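Long-range contacts in Uly1 (PDB 7DRQ), which is a calcium-binding ulvan lyase of polysaccharide lyase family 24, which probably cleaves the algal polysaccharide ulvan by beta-elimination: residues A[91-96]-A[125-130]; A[145-150]-A[185-190]; A[292-297]-A[327-332]. One frame throughout, in Å; residues are numbered along the deposited sequence.

Interaction 1: A[91-96]-A[125-130]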
loop_
_atom_site.group_PDB
_atom_site.type_symbol
_atom_site.label_atom_id
_atom_site.label_comp_id
_atom_site.label_asym_id
_atom_site.label_seq_id
_atom_site.Cartn_x
_atom_site.Cartn_y
_atom_site.Cartn_z
ATOM N N PHE A 91 -4.465 -6.533 19.427
ATOM C CA PHE A 91 -5.816 -6.019 19.267
ATOM C C PHE A 91 -6.817 -7.165 19.192
ATOM O O PHE A 91 -6.481 -8.263 18.746
ATOM C CB PHE A 91 -5.925 -5.150 18.004
ATOM C CG PHE A 91 -5.395 -3.760 18.199
ATOM C CD1 PHE A 91 -4.043 -3.503 18.073
ATOM C CD2 PHE A 91 -6.246 -2.715 18.541
ATOM C CE1 PHE A 91 -3.543 -2.227 18.289
ATOM C CE2 PHE A 91 -5.751 -1.429 18.750
ATOM C CZ PHE A 91 -4.405 -1.188 18.621
ATOM N N PRO A 92 -8.047 -6.940 19.658
ATOM C CA PRO A 92 -9.029 -8.036 19.668
ATOM C C PRO A 92 -9.384 -8.544 18.285
ATOM O O PRO A 92 -9.706 -9.730 18.142
ATOM C CB PRO A 92 -10.252 -7.410 20.360
ATOM C CG PRO A 92 -9.711 -6.277 21.169
ATOM C CD PRO A 92 -8.474 -5.781 20.462
ATOM N N HIS A 93 -9.348 -7.690 17.264
ATOM C CA HIS A 93 -9.792 -8.109 15.938
ATOM C C HIS A 93 -8.900 -9.204 15.361
ATOM O O HIS A 93 -7.675 -9.151 15.479
ATOM C CB HIS A 93 -9.793 -6.938 14.971
ATOM C CG HIS A 93 -10.364 -7.286 13.631
ATOM N ND1 HIS A 93 -11.718 -7.456 13.427
ATOM C CD2 HIS A 93 -9.771 -7.516 12.436
ATOM C CE1 HIS A 93 -11.936 -7.756 12.158
ATOM N NE2 HIS A 93 -10.772 -7.805 11.535
ATOM N N GLN A 94 -9.521 -10.164 14.675
ATOM C CA GLN A 94 -8.811 -11.242 13.997
ATOM C C GLN A 94 -9.113 -11.174 12.509
ATOM O O GLN A 94 -10.235 -10.859 12.120
ATOM C CB GLN A 94 -9.212 -12.627 14.534
ATOM C CG GLN A 94 -8.933 -12.829 16.021
ATOM C CD GLN A 94 -9.779 -13.934 16.611
ATOM O OE1 GLN A 94 -10.957 -13.729 16.921
ATOM N NE2 GLN A 94 -9.193 -15.118 16.750
ATOM N N HIS A 95 -8.099 -11.459 11.684
ATOM C CA HIS A 95 -8.266 -11.474 10.230
ATOM C C HIS A 95 -9.512 -12.264 9.845
ATOM O O HIS A 95 -9.664 -13.425 10.238
ATOM C CB HIS A 95 -7.011 -12.093 9.595
ATOM C CG HIS A 95 -7.047 -12.167 8.097
ATOM N ND1 HIS A 95 -7.405 -11.099 7.299
ATOM C CD2 HIS A 95 -6.736 -13.182 7.252
ATOM C CE1 HIS A 95 -7.328 -11.459 6.027
ATOM N NE2 HIS A 95 -6.927 -12.718 5.972
ATOM N N THR A 96 -10.419 -11.632 9.088
ATOM C CA THR A 96 -11.662 -12.287 8.702
ATOM C C THR A 96 -11.565 -12.978 7.347
ATOM O O THR A 96 -12.561 -13.527 6.873
ATOM C CB THR A 96 -12.830 -11.282 8.720
ATOM O OG1 THR A 96 -12.551 -10.172 7.852
ATOM C CG2 THR A 96 -13.050 -10.774 10.135
ATOM N N LEU A 125 -5.754 1.130 10.177
ATOM C CA LEU A 125 -6.837 0.734 9.284
ATOM C C LEU A 125 -6.580 -0.691 8.839
ATOM O O LEU A 125 -5.478 -1.001 8.379
ATOM C CB LEU A 125 -6.902 1.665 8.077
ATOM C CG LEU A 125 -7.439 3.056 8.402
ATOM C CD1 LEU A 125 -7.128 4.007 7.271
ATOM C CD2 LEU A 125 -8.947 3.031 8.679
ATOM N N TYR A 126 -7.573 -1.572 8.967
ATOM C CA TYR A 126 -7.211 -2.960 8.714
ATOM C C TYR A 126 -8.377 -3.808 8.228
ATOM O O TYR A 126 -9.547 -3.526 8.496
ATOM C CB TYR A 126 -6.608 -3.604 9.958
ATOM C CG TYR A 126 -7.302 -3.340 11.285
ATOM C CD1 TYR A 126 -8.341 -4.164 11.732
ATOM C CD2 TYR A 126 -6.853 -2.328 12.136
ATOM C CE1 TYR A 126 -8.934 -3.958 12.978
ATOM C CE2 TYR A 126 -7.437 -2.115 13.385
ATOM C CZ TYR A 126 -8.476 -2.930 13.803
ATOM O OH TYR A 126 -9.051 -2.715 15.046
ATOM N N ASP A 127 -8.005 -4.882 7.526
ATOM C CA ASP A 127 -8.877 -6.019 7.241
ATOM C C ASP A 127 -10.068 -5.612 6.383
ATOM O O ASP A 127 -11.215 -5.947 6.684
ATOM C CB ASP A 127 -9.338 -6.711 8.524
ATOM C CG ASP A 127 -9.608 -8.191 8.305
ATOM O OD1 ASP A 127 -9.117 -8.740 7.294
ATOM O OD2 ASP A 127 -10.303 -8.811 9.133
HETATM N N MSE A 128 -9.782 -4.875 5.311
HETATM C CA MSE A 128 -10.801 -4.339 4.405
HETATM C C MSE A 128 -10.557 -4.707 2.951
HETATM O O MSE A 128 -9.451 -4.542 2.435
HETATM C CB MSE A 128 -10.842 -2.820 4.531
HETATM C CG MSE A 128 -11.211 -2.332 5.903
HETATM SE SE MSE A 128 -11.503 -0.436 5.834
HETATM C CE MSE A 128 -9.773 0.149 6.556
ATOM N N HIS A 129 -11.593 -5.212 2.283
ATOM C CA HIS A 129 -11.541 -5.366 0.829
ATOM C C HIS A 129 -12.918 -5.001 0.266
ATOM O O HIS A 129 -13.703 -5.873 -0.124
ATOM C CB HIS A 129 -11.110 -6.771 0.408
ATOM C CG HIS A 129 -10.852 -6.897 -1.063
ATOM N ND1 HIS A 129 -10.417 -8.069 -1.646
ATOM C CD2 HIS A 129 -10.952 -5.993 -2.066
ATOM C CE1 HIS A 129 -10.283 -7.887 -2.948
ATOM N NE2 HIS A 129 -10.598 -6.636 -3.229
ATOM N N ALA A 130 -13.190 -3.695 0.219
ATOM C CA ALA A 130 -14.410 -3.160 -0.392
ATOM C C ALA A 130 -15.676 -3.726 0.253
ATOM O O ALA A 130 -16.664 -4.021 -0.426
ATOM C CB ALA A 130 -14.411 -3.408 -1.901
HETATM O O HOH W 1 -9.512 -4.610 17.392
#

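Interaction 2: A[145-150]-A[185-190]. With CA (calcium ion), chain C.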
loop_
_atom_site.group_PDB
_atom_site.type_symbol
_atom_site.label_atom_id
_atom_site.label_comp_id
_atom_site.label_asym_id
_atom_site.label_seq_id
_atom_site.Cartn_x
_atom_site.Cartn_y
_atom_site.Cartn_z
ATOM N N LYS A 145 -22.317 -3.256 10.737
ATOM C CA LYS A 145 -21.697 -2.093 11.364
ATOM C C LYS A 145 -20.200 -2.310 11.560
ATOM O O LYS A 145 -19.606 -1.825 12.527
ATOM C CB LYS A 145 -22.377 -1.769 12.697
ATOM C CG LYS A 145 -23.878 -1.521 12.566
ATOM C CD LYS A 145 -24.164 -0.342 11.652
ATOM C CE LYS A 145 -25.666 -0.008 11.611
ATOM N NZ LYS A 145 -25.944 1.087 10.649
ATOM N N ASP A 146 -19.571 -3.050 10.636
ATOM C CA ASP A 146 -18.147 -3.338 10.773
ATOM C C ASP A 146 -17.457 -3.430 9.412
ATOM O O ASP A 146 -16.397 -4.060 9.311
ATOM C CB ASP A 146 -17.956 -4.637 11.569
ATOM C CG ASP A 146 -16.547 -4.791 12.113
ATOM O OD1 ASP A 146 -15.962 -3.782 12.570
ATOM O OD2 ASP A 146 -16.021 -5.930 12.088
ATOM N N TYR A 147 -18.034 -2.825 8.366
ATOM C CA TYR A 147 -17.497 -2.934 7.010
ATOM C C TYR A 147 -16.306 -2.015 6.782
ATOM O O TYR A 147 -15.570 -2.205 5.803
ATOM C CB TYR A 147 -18.581 -2.604 5.976
ATOM C CG TYR A 147 -19.250 -1.282 6.261
ATOM C CD1 TYR A 147 -18.699 -0.091 5.805
ATOM C CD2 TYR A 147 -20.420 -1.223 7.007
ATOM C CE1 TYR A 147 -19.306 1.123 6.071
ATOM C CE2 TYR A 147 -21.028 -0.019 7.282
ATOM C CZ TYR A 147 -20.465 1.148 6.815
ATOM O OH TYR A 147 -21.061 2.353 7.079
ATOM N N PHE A 148 -16.116 -1.029 7.660
ATOM C CA PHE A 148 -14.980 -0.120 7.649
ATOM C C PHE A 148 -14.364 -0.199 9.040
ATOM O O PHE A 148 -15.088 -0.152 10.038
ATOM C CB PHE A 148 -15.416 1.327 7.319
ATOM C CG PHE A 148 -14.284 2.313 7.291
ATOM C CD1 PHE A 148 -13.535 2.489 6.136
ATOM C CD2 PHE A 148 -13.954 3.047 8.422
ATOM C CE1 PHE A 148 -12.470 3.369 6.110
ATOM C CE2 PHE A 148 -12.891 3.944 8.407
ATOM C CZ PHE A 148 -12.148 4.111 7.243
ATOM N N ARG A 149 -13.040 -0.354 9.111
ATOM C CA ARG A 149 -12.389 -0.792 10.349
ATOM C C ARG A 149 -11.221 0.129 10.695
ATOM O O ARG A 149 -10.125 -0.004 10.141
ATOM C CB ARG A 149 -11.940 -2.251 10.226
ATOM C CG ARG A 149 -13.119 -3.205 10.030
ATOM C CD ARG A 149 -12.721 -4.615 9.592
ATOM N NE ARG A 149 -13.869 -5.503 9.766
ATOM C CZ ARG A 149 -13.995 -6.716 9.240
ATOM N NH1 ARG A 149 -13.040 -7.221 8.470
ATOM N NH2 ARG A 149 -15.091 -7.425 9.499
ATOM N N TYR A 150 -11.451 1.040 11.641
ATOM C CA TYR A 150 -10.491 2.072 12.012
ATOM C C TYR A 150 -10.253 2.025 13.513
ATOM O O TYR A 150 -11.211 1.993 14.297
ATOM C CB TYR A 150 -11.026 3.449 11.585
ATOM C CG TYR A 150 -10.246 4.651 12.068
ATOM C CD1 TYR A 150 -8.863 4.718 11.936
ATOM C CD2 TYR A 150 -10.910 5.743 12.619
ATOM C CE1 TYR A 150 -8.148 5.837 12.379
ATOM C CE2 TYR A 150 -10.216 6.871 13.050
ATOM C CZ TYR A 150 -8.837 6.911 12.931
ATOM O OH TYR A 150 -8.155 8.028 13.357
ATOM N N LYS A 185 -13.004 -0.877 17.042
ATOM C CA LYS A 185 -13.136 -0.652 15.607
ATOM C C LYS A 185 -14.214 0.393 15.352
ATOM O O LYS A 185 -15.361 0.236 15.785
ATOM C CB LYS A 185 -13.454 -1.959 14.876
ATOM C CG LYS A 185 -12.314 -3.006 14.935
ATOM C CD LYS A 185 -12.716 -4.288 14.203
ATOM C CE LYS A 185 -13.809 -5.032 14.967
ATOM N NZ LYS A 185 -14.311 -6.245 14.246
ATOM N N HIS A 186 -13.832 1.464 14.674
ATOM C CA HIS A 186 -14.716 2.573 14.377
ATOM C C HIS A 186 -15.137 2.515 12.917
ATOM O O HIS A 186 -14.333 2.213 12.031
ATOM C CB HIS A 186 -14.027 3.898 14.685
ATOM C CG HIS A 186 -13.676 4.046 16.130
ATOM N ND1 HIS A 186 -14.476 4.728 17.022
ATOM C CD2 HIS A 186 -12.631 3.563 16.847
ATOM C CE1 HIS A 186 -13.928 4.676 18.225
ATOM N NE2 HIS A 186 -12.809 3.972 18.145
ATOM N N LEU A 187 -16.402 2.806 12.680
ATOM C CA LEU A 187 -16.995 2.655 11.360
ATOM C C LEU A 187 -16.804 3.891 10.489
ATOM O O LEU A 187 -17.270 3.906 9.341
ATOM C CB LEU A 187 -18.490 2.343 11.517
ATOM C CG LEU A 187 -19.224 1.672 10.361
ATOM C CD1 LEU A 187 -18.541 0.357 9.998
ATOM C CD2 LEU A 187 -20.680 1.449 10.738
ATOM N N THR A 188 -16.129 4.913 11.013
ATOM C CA THR A 188 -15.966 6.210 10.373
ATOM C C THR A 188 -14.705 6.859 10.919
ATOM O O THR A 188 -14.258 6.555 12.029
ATOM C CB THR A 188 -17.179 7.132 10.621
ATOM O OG1 THR A 188 -16.875 8.464 10.177
ATOM C CG2 THR A 188 -17.525 7.185 12.118
HETATM N N MSE A 189 -14.142 7.762 10.119
HETATM C CA MSE A 189 -13.001 8.582 10.517
HETATM C C MSE A 189 -13.384 10.018 10.879
HETATM O O MSE A 189 -12.555 10.781 11.383
HETATM C CB MSE A 189 -11.983 8.607 9.375
HETATM C CG MSE A 189 -11.627 7.204 8.895
HETATM SE SE MSE A 189 -10.100 7.245 7.678
HETATM C CE MSE A 189 -8.682 7.585 8.978
ATOM N N THR A 190 -14.631 10.400 10.603
ATOM C CA THR A 190 -15.069 11.780 10.771
ATOM C C THR A 190 -15.968 11.979 11.976
ATOM O O THR A 190 -16.474 13.094 12.178
ATOM C CB THR A 190 -15.844 12.259 9.538
ATOM O OG1 THR A 190 -17.027 11.464 9.415
ATOM C CG2 THR A 190 -14.998 12.159 8.263
HETATM CA CA CA C . -17.254 -1.102 16.277
HETATM O O HOH W 2 -17.739 -0.323 13.978
HETATM O O HOH W 3 -19.602 -1.832 15.789
HETATM O O HOH W 4 -16.800 -3.237 15.160
HETATM O O HOH W 5 -19.712 4.677 8.217
#

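Interaction 3: A[292-297]-A[327-332]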
loop_
_atom_site.group_PDB
_atom_site.type_symbol
_atom_site.label_atom_id
_atom_site.label_comp_id
_atom_site.label_asym_id
_atom_site.label_seq_id
_atom_site.Cartn_x
_atom_site.Cartn_y
_atom_site.Cartn_z
ATOM N N GLY A 292 -2.478 2.354 -20.284
ATOM C CA GLY A 292 -2.023 3.703 -20.049
ATOM C C GLY A 292 -1.098 3.850 -18.858
ATOM O O GLY A 292 -0.857 2.890 -18.112
HETATM N N MSE A 293 -0.566 5.046 -18.685
HETATM C CA MSE A 293 0.227 5.397 -17.514
HETATM C C MSE A 293 -0.016 6.882 -17.260
HETATM O O MSE A 293 0.060 7.702 -18.178
HETATM C CB MSE A 293 1.705 5.085 -17.743
HETATM C CG MSE A 293 2.576 5.324 -16.541
HETATM SE SE MSE A 293 4.407 4.695 -16.947
HETATM C CE MSE A 293 4.118 2.783 -17.007
ATOM N N PHE A 294 -0.311 7.236 -16.014
ATOM C CA PHE A 294 -0.851 8.559 -15.722
ATOM C C PHE A 294 -0.194 9.135 -14.474
ATOM O O PHE A 294 0.252 8.403 -13.590
ATOM C CB PHE A 294 -2.373 8.486 -15.543
ATOM C CG PHE A 294 -3.086 7.814 -16.685
ATOM C CD1 PHE A 294 -3.517 8.544 -17.780
ATOM C CD2 PHE A 294 -3.293 6.433 -16.677
ATOM C CE1 PHE A 294 -4.164 7.913 -18.852
ATOM C CE2 PHE A 294 -3.926 5.805 -17.734
ATOM C CZ PHE A 294 -4.373 6.550 -18.821
ATOM N N TYR A 295 -0.182 10.471 -14.392
ATOM C CA TYR A 295 0.471 11.153 -13.281
ATOM C C TYR A 295 -0.109 12.551 -13.150
ATOM O O TYR A 295 -0.362 13.220 -14.158
ATOM C CB TYR A 295 1.988 11.225 -13.499
ATOM C CG TYR A 295 2.742 12.256 -12.672
ATOM C CD1 TYR A 295 3.076 12.000 -11.346
ATOM C CD2 TYR A 295 3.188 13.441 -13.245
ATOM C CE1 TYR A 295 3.805 12.916 -10.599
ATOM C CE2 TYR A 295 3.893 14.379 -12.507
ATOM C CZ TYR A 295 4.199 14.110 -11.184
ATOM O OH TYR A 295 4.927 15.019 -10.460
ATOM N N ALA A 296 -0.313 12.987 -11.913
ATOM C CA ALA A 296 -0.724 14.358 -11.656
ATOM C C ALA A 296 -0.188 14.767 -10.294
ATOM O O ALA A 296 0.107 13.917 -9.451
ATOM C CB ALA A 296 -2.249 14.518 -11.707
ATOM N N TYR A 297 -0.080 16.077 -10.073
ATOM C CA TYR A 297 0.393 16.566 -8.785
ATOM C C TYR A 297 -0.407 17.801 -8.405
ATOM O O TYR A 297 -0.980 18.481 -9.259
ATOM C CB TYR A 297 1.901 16.876 -8.804
ATOM C CG TYR A 297 2.274 18.025 -9.717
ATOM C CD1 TYR A 297 2.283 19.336 -9.251
ATOM C CD2 TYR A 297 2.615 17.796 -11.040
ATOM C CE1 TYR A 297 2.617 20.385 -10.079
ATOM C CE2 TYR A 297 2.946 18.850 -11.884
ATOM C CZ TYR A 297 2.948 20.135 -11.396
ATOM O OH TYR A 297 3.280 21.179 -12.229
ATOM N N VAL A 327 1.026 10.181 -19.236
ATOM C CA VAL A 327 2.467 10.354 -19.444
ATOM C C VAL A 327 3.008 9.393 -20.510
ATOM O O VAL A 327 3.999 9.704 -21.183
ATOM C CB VAL A 327 3.271 10.192 -18.129
ATOM C CG1 VAL A 327 2.876 11.261 -17.106
ATOM C CG2 VAL A 327 3.113 8.787 -17.542
HETATM N N MSE A 328 2.381 8.229 -20.678
HETATM C CA MSE A 328 2.938 7.175 -21.557
HETATM C C MSE A 328 1.878 6.123 -21.862
HETATM O O MSE A 328 0.992 5.893 -21.047
HETATM C CB MSE A 328 4.180 6.536 -20.897
HETATM C CG MSE A 328 5.171 5.803 -21.843
HETATM SE SE MSE A 328 4.826 3.894 -22.132
HETATM C CE MSE A 328 4.582 3.350 -20.190
ATOM N N ARG A 329 1.935 5.504 -23.039
ATOM C CA ARG A 329 0.989 4.438 -23.365
ATOM C C ARG A 329 1.757 3.134 -23.388
ATOM O O ARG A 329 2.447 2.857 -24.375
ATOM C CB ARG A 329 0.329 4.685 -24.724
ATOM C CG ARG A 329 -0.446 5.988 -24.843
ATOM C CD ARG A 329 -1.880 5.815 -24.393
ATOM N NE ARG A 329 -2.669 6.967 -24.811
ATOM C CZ ARG A 329 -3.803 7.346 -24.232
ATOM N NH1 ARG A 329 -4.288 6.661 -23.204
ATOM N NH2 ARG A 329 -4.437 8.425 -24.679
ATOM N N PRO A 330 1.678 2.289 -22.354
ATOM C CA PRO A 330 2.516 1.064 -22.356
ATOM C C PRO A 330 2.177 0.088 -23.477
ATOM O O PRO A 330 3.026 -0.743 -23.840
ATOM C CB PRO A 330 2.246 0.438 -20.979
ATOM C CG PRO A 330 1.705 1.539 -20.136
ATOM C CD PRO A 330 1.008 2.508 -21.063
ATOM N N GLY A 331 0.964 0.156 -24.036
ATOM C CA GLY A 331 0.650 -0.653 -25.211
ATOM C C GLY A 331 1.621 -0.414 -26.361
ATOM O O GLY A 331 1.875 -1.324 -27.165
ATOM N N ASP A 332 2.175 0.808 -26.451
ATOM C CA ASP A 332 3.176 1.136 -27.431
ATOM C C ASP A 332 4.382 0.210 -27.359
ATOM O O ASP A 332 5.107 0.095 -28.359
ATOM C CB ASP A 332 3.656 2.572 -27.204
ATOM C CG ASP A 332 2.572 3.538 -27.391
ATOM O OD1 ASP A 332 1.452 3.051 -27.755
ATOM O OD2 ASP A 332 2.780 4.786 -27.434
HETATM O O HOH W 6 -1.563 2.047 -23.309
#

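Interaction 1: A[91-96]-A[125-130]
The imidazole of His-93 lies alongside the phenol ring of Tyr-126, head to tail, and its CG comes within 3.7 Å of CE1 of Tyr-126. Their planes lie oblique, at 41° to one another. With CG swung opposite the backbone N (chi1 -175°), His-93 carries NE2 beyond the tyrosine to the carboxylate of Asp-127. There NE2 donates to OD2 of Asp-127 over 2.6 Å, with an N-H...O angle of 163°; the oxygen lies near the imidazole plane and accepts the bond through its anti lone pair. The syn lone pair of that OD2 receives the backbone N of Thr-96 at 2.8 Å. The other carboxylate oxygen, OD1 of Asp-127, accepts from ND1 of His-95 at 2.9 Å; this donor sits above the carboxylate plane and its bond is more bent. Asn-109 ND2 bonds to OD1 as well.

Where the two segments stand farther apart, a water bridges them, lying 3.1 Å from His-93 N and the same distance from Tyr-126 OH, whose hydroxyl also bonds to Ser-151 OG. The contact thus joins the chain just after strand 86-91 to the end of strand 122-126, in neighbouring sheets of the beta-propeller. Were Asp-127 replaced by an alanine, His-93 NE2, His-95 ND1 and the Thr-96 amide would probably lose their shared acceptor, and both rings would be held less firmly.

Asp-127 thus gathers two imidazoles and a main-chain amide with one buried carboxylate, which probably limits its own rotation and helps to hold theirs. NE2 of His-93 donates to Asp-127 while ND1 of the same ring is hydrogen-bonded to Lys-185 NZ, so the polar chain continues toward the calcium-binding loop.

Interaction 2: A[145-150]-A[185-190]
One face of the Tyr-147 ring has the CD1 methyl of Leu-187 over its centre, a CH-pi contact 3.7 Å from the ring centroid and only 12° off its normal. The Tyr-150 ring has the CE methyl of Met-189 over one face, offset toward the rim, and the carbonyl O of Thr-188 at its edge, 3.5 Å from CD2 of Tyr-150. The selenium of Met-189 stands at the edge of the Phe-148 ring, and CG of Met-189 lies 3.5 Å from CE2 of Phe-148. A bend at chi3 (74°) of this selenomethionine turns its methyl away from Phe-148 and over Tyr-150. At the edge of the His-186 imidazole lies the carbonyl O of Tyr-150.

The carboxylate of Asp-146 is gripped from opposite faces: NZ of Lys-185 reaches OD2 at 2.8 Å, and NH2 of Arg-149 reaches the same oxygen at 3.1 Å, both as salt bridges. The shared negative charge probably offsets the nearness of the two cations. Arg-149 also donates from NH1 to the Asp-127 carbonyl. Tyr-150 and His-186 form a single antiparallel hydrogen-bonded bridge, its shorter bond running from His-186 N to Tyr-150 O (2.7 Å).

Calcium is bound by the carbonyl O of Lys-185 at 2.4 Å, by three waters, and by Asp-173 and Asp-183. Two of those waters donate onward, one to Lys-145 O and one to Asp-146 OD1, which ties the 145-150 loop to the metal through its second shell. Inward, Phe-148 and Tyr-150 pack on Leu-125 of strand 122-126, while Met-189 rests against Phe-198 of helix 195-198 and Leu-216 of strand 214-220, in the next sheet.

Interaction 3: A[292-297]-A[327-332]
Where a five-stranded antiparallel sheet branches, Met-293 in strand 290-298 is met by Val-327 of the short, weakly bonded strand 326-328, running roughly antiparallel to it. The carbonyl O of Met-293 accepts from Val-327 N at 2.9 Å along an almost straight N-H...O line (172°), and a weak second bond comes from Met-328 N at 3.5 Å. The two methyls of Val-327 reach two residues of the longer strand: CG2 lies 3.6 Å from CG of Met-293, and CG1 lies 3.7 Å from CB of Tyr-295. Met-293 and Met-328 point to the same face of the sheet, where SE of Met-293 comes to 3.5 Å from CE of Met-328.

That face looks onto the following sheet of the beta-propeller: Met-293 touches Leu-361 of strand 359-369, and both selenomethionines touch Ser-379 of strand 372-383. Tyr-295 packs on Leu-359 and Leu-361 too, its hydroxyl bonded to Arg-274. Strand 326-328 therefore helps build the interface between two propeller blades.

Past Arg-329 the chain enters a short 3-10 segment, and the Pro-330 ring presses on the main chain of Gly-292, CD of Pro-330 lying 3.3 Å from C of Gly-292. Gly-292 adopts a positive phi (73°), which suits a glycine, and a CB there would run into the ring of Phe-294. A water bridges Gly-292 N and Gly-331 N, 3.2 Å from each. Arg-329 turns its guanidinium back toward strand 290-298, near Phe-294, and forms a salt bridge with Asp-323.

The three contacts follow one another along the chain, all within its BNR-repeat, propeller-forming part, each closing before the next opens. Interactions 1 and 2 are immediate neighbours, their centres 10 Å apart, joined by the His-93 to Lys-185 link and by Thr-96 OG1 with Arg-149 NH1, both probably hydrogen bonds. Together they border the sheet of strands 111-115, 122-126 and 150-152 and join it to the preceding sheet, ending in strand 86-91, and to one calcium site. Interaction 3 lies about 33 Å from interaction 1 between centres, across the chain's centre, and shares no sheet with either. Polar and metal-linked contacts thus cluster in one sector, while a mainly apolar one joins two successive blades on the far side.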